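Local coordinates for helicase of the snf2/rad54 family (Sulfolobus solfataricus, PDB 1Z5Z), which probably couples ATP hydrolysis to movement along duplex DNA, as other SWI2/SNF2 ATPases do, at residues 113-119 with 166-172; 139-143 with 155-159. All coordinates share one frame; numbering follows the deposited sequence.

Interactions 1 and 2 belong to the same parallel sheet of the RecA-like helicase C-terminal domain, with centres about 9 Å apart. Interaction 1 joins two inner strands, 115-119 and 167-171. Interaction 2 packs the edge strand 142-143 and the loop before it on helix 149-161. Strand 167-171 is the shared element, since it also pairs with the edge strand: Val169 N lies 2.9 Å from Pro141 O, and Val169 O lies 2.7 Å from Leu143 N, both probable hydrogen bonds. Helix 149-161 is followed in the chain, after a short loop, by strand 167-171. Lys114 of interaction 1 makes a cation-pi contact with Phe159 of that helix.

Interaction 1. Residues 113-119 with 166-172; sequences DKIAIFT and KFIVLSV
Leu170 and Phe118 run alongside each other on one face of the sheet. Leu170 CD1 sits over the centre of the Phe118 ring, 4.0 Å from the centroid, in a CH-pi contact. Leu170 CD2 reaches Phe118 CE2 at 3.8 Å, and Val172 CG2 meets the ring edge in its plane. Phe118 CG stands anti to its carbonyl carbon (chi1 -72°), which turns the ring along the strand beside Leu170. Trp193 also stacks on this ring. An alanine in place of Phe118 is likely to leave Leu170 CD1 without its aromatic face and Trp193 without its stacking partner.

The strands are parallel neighbours in the RecA-like core. Their ladder starts with Ile115 N to Lys166 O (2.7 Å), nearly straight at 177°. Lys166 bends at chi2 (-67°). Lys166 CD passes 3.5 Å from Asp113 O, a buried carbonyl with no hydrogen-bond partner, and NZ makes a weak bond to Gly112 O. On the other face, Ile115 CD1 meets Phe167 CE2 at 3.8 Å. Ile117 touches Ile132 of helix 122-136, and Thr119 and Ser171 form the polar end. Six backbone hydrogen bonds fix the register, while largely apolar side chains line both faces.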
# COMPACT_ATOMS: atom_id res chain seq x y z
N ASP A 113 3.06 13.10 -17.70
CA ASP A 113 2.43 11.79 -17.41
C ASP A 113 1.02 11.88 -16.82
O ASP A 113 0.69 12.83 -16.13
CB ASP A 113 3.25 11.00 -16.38
CG ASP A 113 4.60 10.50 -16.91
OD1 ASP A 113 4.96 10.77 -18.08
OD2 ASP A 113 5.31 9.84 -16.13
N LYS A 114 0.22 10.87 -17.13
CA LYS A 114 -1.11 10.67 -16.58
C LYS A 114 -0.75 9.62 -15.51
O LYS A 114 -0.16 8.60 -15.81
CB LYS A 114 -2.04 10.05 -17.62
CG LYS A 114 -2.76 11.08 -18.45
CD LYS A 114 -4.08 10.51 -18.90
CE LYS A 114 -5.06 11.64 -19.02
NZ LYS A 114 -6.42 11.17 -19.20
N ILE A 115 -1.14 9.86 -14.27
CA ILE A 115 -0.74 9.01 -13.15
C ILE A 115 -1.87 8.24 -12.46
O ILE A 115 -2.89 8.82 -12.10
CB ILE A 115 -0.01 9.92 -12.13
CG1 ILE A 115 1.17 10.59 -12.83
CG2 ILE A 115 0.41 9.17 -10.90
CD1 ILE A 115 1.34 12.05 -12.41
N ALA A 116 -1.71 6.93 -12.28
CA ALA A 116 -2.73 6.13 -11.58
C ALA A 116 -2.10 5.62 -10.28
O ALA A 116 -0.98 5.11 -10.30
CB ALA A 116 -3.20 4.93 -12.46
N ILE A 117 -2.79 5.78 -9.16
CA ILE A 117 -2.26 5.36 -7.86
C ILE A 117 -3.24 4.33 -7.23
O ILE A 117 -4.42 4.62 -7.06
CB ILE A 117 -2.10 6.56 -6.90
CG1 ILE A 117 -1.20 7.64 -7.56
CG2 ILE A 117 -1.51 6.05 -5.55
CD1 ILE A 117 -1.29 9.07 -6.91
N PHE A 118 -2.73 3.15 -6.89
CA PHE A 118 -3.56 2.07 -6.34
C PHE A 118 -3.26 1.86 -4.88
O PHE A 118 -2.10 1.97 -4.47
CB PHE A 118 -3.25 0.71 -7.03
CG PHE A 118 -3.76 0.58 -8.47
CD1 PHE A 118 -3.07 1.14 -9.53
CD2 PHE A 118 -4.93 -0.13 -8.74
CE1 PHE A 118 -3.53 0.99 -10.89
CE2 PHE A 118 -5.40 -0.29 -10.05
CZ PHE A 118 -4.70 0.27 -11.13
N THR A 119 -4.28 1.53 -4.09
CA THR A 119 -4.07 1.19 -2.68
C THR A 119 -5.15 0.15 -2.32
O THR A 119 -6.19 0.07 -2.97
CB THR A 119 -4.19 2.41 -1.71
OG1 THR A 119 -4.28 1.91 -0.38
CG2 THR A 119 -5.44 3.26 -1.98
N LYS A 166 -5.07 14.39 -15.12
CA LYS A 166 -3.76 13.85 -14.88
C LYS A 166 -3.66 12.71 -13.87
O LYS A 166 -2.64 12.03 -13.86
CB LYS A 166 -2.86 15.00 -14.41
CG LYS A 166 -2.57 15.98 -15.54
CD LYS A 166 -1.72 15.30 -16.60
CE LYS A 166 -1.46 16.22 -17.79
NZ LYS A 166 -0.28 15.73 -18.54
N PHE A 167 -4.69 12.54 -13.04
CA PHE A 167 -4.68 11.55 -11.96
C PHE A 167 -5.94 10.72 -11.85
O PHE A 167 -7.03 11.08 -12.34
CB PHE A 167 -4.53 12.25 -10.59
CG PHE A 167 -3.32 13.11 -10.44
CD1 PHE A 167 -3.36 14.47 -10.80
CD2 PHE A 167 -2.14 12.59 -9.94
CE1 PHE A 167 -2.22 15.28 -10.67
CE2 PHE A 167 -1.01 13.38 -9.80
CZ PHE A 167 -1.04 14.74 -10.18
N ILE A 168 -5.76 9.58 -11.20
CA ILE A 168 -6.88 8.71 -10.83
C ILE A 168 -6.41 7.90 -9.64
O ILE A 168 -5.29 7.40 -9.63
CB ILE A 168 -7.38 7.79 -11.98
CG1 ILE A 168 -8.61 7.02 -11.49
CG2 ILE A 168 -6.25 6.84 -12.48
CD1 ILE A 168 -9.53 6.56 -12.63
N VAL A 169 -7.24 7.78 -8.60
CA VAL A 169 -6.85 7.00 -7.43
C VAL A 169 -7.82 5.82 -7.39
O VAL A 169 -9.01 5.98 -7.69
CB VAL A 169 -6.92 7.84 -6.10
CG1 VAL A 169 -6.67 6.94 -4.92
CG2 VAL A 169 -5.85 8.95 -6.11
N LEU A 170 -7.28 4.64 -7.10
CA LEU A 170 -8.11 3.43 -7.05
C LEU A 170 -7.86 2.66 -5.78
O LEU A 170 -6.71 2.42 -5.39
CB LEU A 170 -7.75 2.50 -8.22
CG LEU A 170 -7.89 3.09 -9.63
CD1 LEU A 170 -6.54 3.68 -10.14
CD2 LEU A 170 -8.35 1.98 -10.52
N SER A 171 -8.93 2.29 -5.10
CA SER A 171 -8.73 1.51 -3.91
C SER A 171 -9.35 0.19 -4.29
O SER A 171 -10.52 0.15 -4.68
CB SER A 171 -9.45 2.12 -2.72
OG SER A 171 -10.80 1.70 -2.70
N VAL A 172 -8.55 -0.87 -4.26
CA VAL A 172 -9.03 -2.21 -4.59
C VAL A 172 -8.97 -3.00 -3.28
O VAL A 172 -7.88 -3.33 -2.80
CB VAL A 172 -8.12 -2.89 -5.66
CG1 VAL A 172 -8.72 -4.25 -6.05
CG2 VAL A 172 -7.95 -1.97 -6.90

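Interaction 2. Residues 139-143 with 155-159; sequences EVPFL and IISKF
Lys158 NZ reaches the carboxylate of Glu139 in a salt bridge, 3.1 Å from OE1 and 3.4 Å from OE2. Both hydrogen bonds are weak. The contact lies in a beta-alpha-beta unit of strand 142-143, helix 149-161 and strand 167-171, part of the RecA-like helicase fold. Glu139 is extended beyond CG and Lys158 bends at chi3 (-69°); the two side chains meet roughly perpendicular. Glu139 is exposed to solvent, which probably makes the bridge a modest one.

Farther along, the contact turns apolar. Ile155 points from the helix toward the strand. Its CG2 branch is anti to the backbone N, and this methyl lies between Pro141 and Leu143. Ile155 CG2 is 3.7 Å from Pro141 CB and 3.9 Å from Leu143 CG. Leu143 and Ile155 pass in opposite senses. Leu143 also lies across Ile156, with Leu143 CD1 3.7 Å from Ile156 CG1. Beyond this pair, Ile156 touches Ile179, and Leu143 touches Leu170 of the next strand. Ile155 also packs on Ile168 of strand 167-171, so one residue meets both strands of the unit. At the end of its other branch, Ile155 CD1 lies 3.7 Å from Phe142 O.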
# COMPACT_ATOMS: atom_id res chain seq x y z
N GLU A 139 -8.39 18.18 -10.45
CA GLU A 139 -9.38 17.16 -10.13
C GLU A 139 -8.76 15.76 -10.07
O GLU A 139 -8.05 15.35 -10.98
CB GLU A 139 -10.51 17.15 -11.17
CG GLU A 139 -11.63 16.26 -10.69
CD GLU A 139 -12.74 16.04 -11.69
OE1 GLU A 139 -13.82 15.61 -11.24
OE2 GLU A 139 -12.55 16.28 -12.91
N VAL A 140 -9.05 15.01 -8.99
CA VAL A 140 -8.51 13.66 -8.82
C VAL A 140 -9.65 12.65 -8.67
O VAL A 140 -10.16 12.42 -7.57
CB VAL A 140 -7.58 13.61 -7.57
CG1 VAL A 140 -7.07 12.14 -7.30
CG2 VAL A 140 -6.40 14.59 -7.78
N PRO A 141 -10.09 12.06 -9.79
CA PRO A 141 -11.17 11.08 -9.71
C PRO A 141 -10.75 9.89 -8.86
O PRO A 141 -9.58 9.45 -8.91
CB PRO A 141 -11.44 10.73 -11.18
CG PRO A 141 -10.24 11.32 -11.92
CD PRO A 141 -9.80 12.46 -11.17
N PHE A 142 -11.69 9.39 -8.06
CA PHE A 142 -11.43 8.31 -7.12
C PHE A 142 -12.28 7.05 -7.36
O PHE A 142 -13.50 7.09 -7.15
CB PHE A 142 -11.72 8.85 -5.70
CG PHE A 142 -11.52 7.84 -4.60
CD1 PHE A 142 -12.28 7.92 -3.43
CD2 PHE A 142 -10.58 6.84 -4.72
CE1 PHE A 142 -12.09 6.99 -2.39
CE2 PHE A 142 -10.38 5.90 -3.70
CZ PHE A 142 -11.13 5.98 -2.52
N LEU A 143 -11.68 5.95 -7.80
CA LEU A 143 -12.44 4.69 -7.99
C LEU A 143 -12.40 3.76 -6.76
O LEU A 143 -11.34 3.46 -6.24
CB LEU A 143 -11.91 3.88 -9.18
CG LEU A 143 -12.36 4.21 -10.61
CD1 LEU A 143 -11.77 3.19 -11.59
CD2 LEU A 143 -13.88 4.16 -10.72
N ILE A 155 -16.11 7.70 -14.58
CA ILE A 155 -14.80 8.12 -14.10
C ILE A 155 -13.71 7.50 -14.97
O ILE A 155 -12.72 8.15 -15.28
CB ILE A 155 -14.54 7.70 -12.61
CG1 ILE A 155 -15.21 8.72 -11.68
CG2 ILE A 155 -13.01 7.63 -12.32
CD1 ILE A 155 -15.28 8.28 -10.22
N ILE A 156 -13.89 6.23 -15.34
CA ILE A 156 -12.88 5.54 -16.17
C ILE A 156 -12.76 6.18 -17.54
O ILE A 156 -11.66 6.31 -18.10
CB ILE A 156 -13.24 4.06 -16.37
CG1 ILE A 156 -12.96 3.29 -15.08
CG2 ILE A 156 -12.44 3.49 -17.55
CD1 ILE A 156 -13.74 2.02 -14.92
N SER A 157 -13.91 6.55 -18.09
CA SER A 157 -13.96 7.18 -19.39
C SER A 157 -13.27 8.54 -19.29
O SER A 157 -12.46 8.93 -20.15
CB SER A 157 -15.44 7.33 -19.81
OG SER A 157 -15.60 8.36 -20.76
N LYS A 158 -13.55 9.24 -18.20
CA LYS A 158 -12.94 10.53 -18.02
C LYS A 158 -11.41 10.45 -17.95
O LYS A 158 -10.71 11.30 -18.51
CB LYS A 158 -13.47 11.20 -16.77
CG LYS A 158 -12.82 12.53 -16.51
CD LYS A 158 -13.14 13.06 -15.12
CE LYS A 158 -14.60 13.45 -14.95
NZ LYS A 158 -14.86 13.90 -13.55
N PHE A 159 -10.88 9.44 -17.27
CA PHE A 159 -9.42 9.35 -17.16
C PHE A 159 -8.83 8.86 -18.46
O PHE A 159 -7.79 9.34 -18.87
CB PHE A 159 -9.01 8.38 -16.04
CG PHE A 159 -7.51 8.22 -15.90
CD1 PHE A 159 -6.86 7.14 -16.49
CD2 PHE A 159 -6.74 9.16 -15.22
CE1 PHE A 159 -5.46 6.99 -16.40
CE2 PHE A 159 -5.33 9.03 -15.13
CZ PHE A 159 -4.70 7.95 -15.72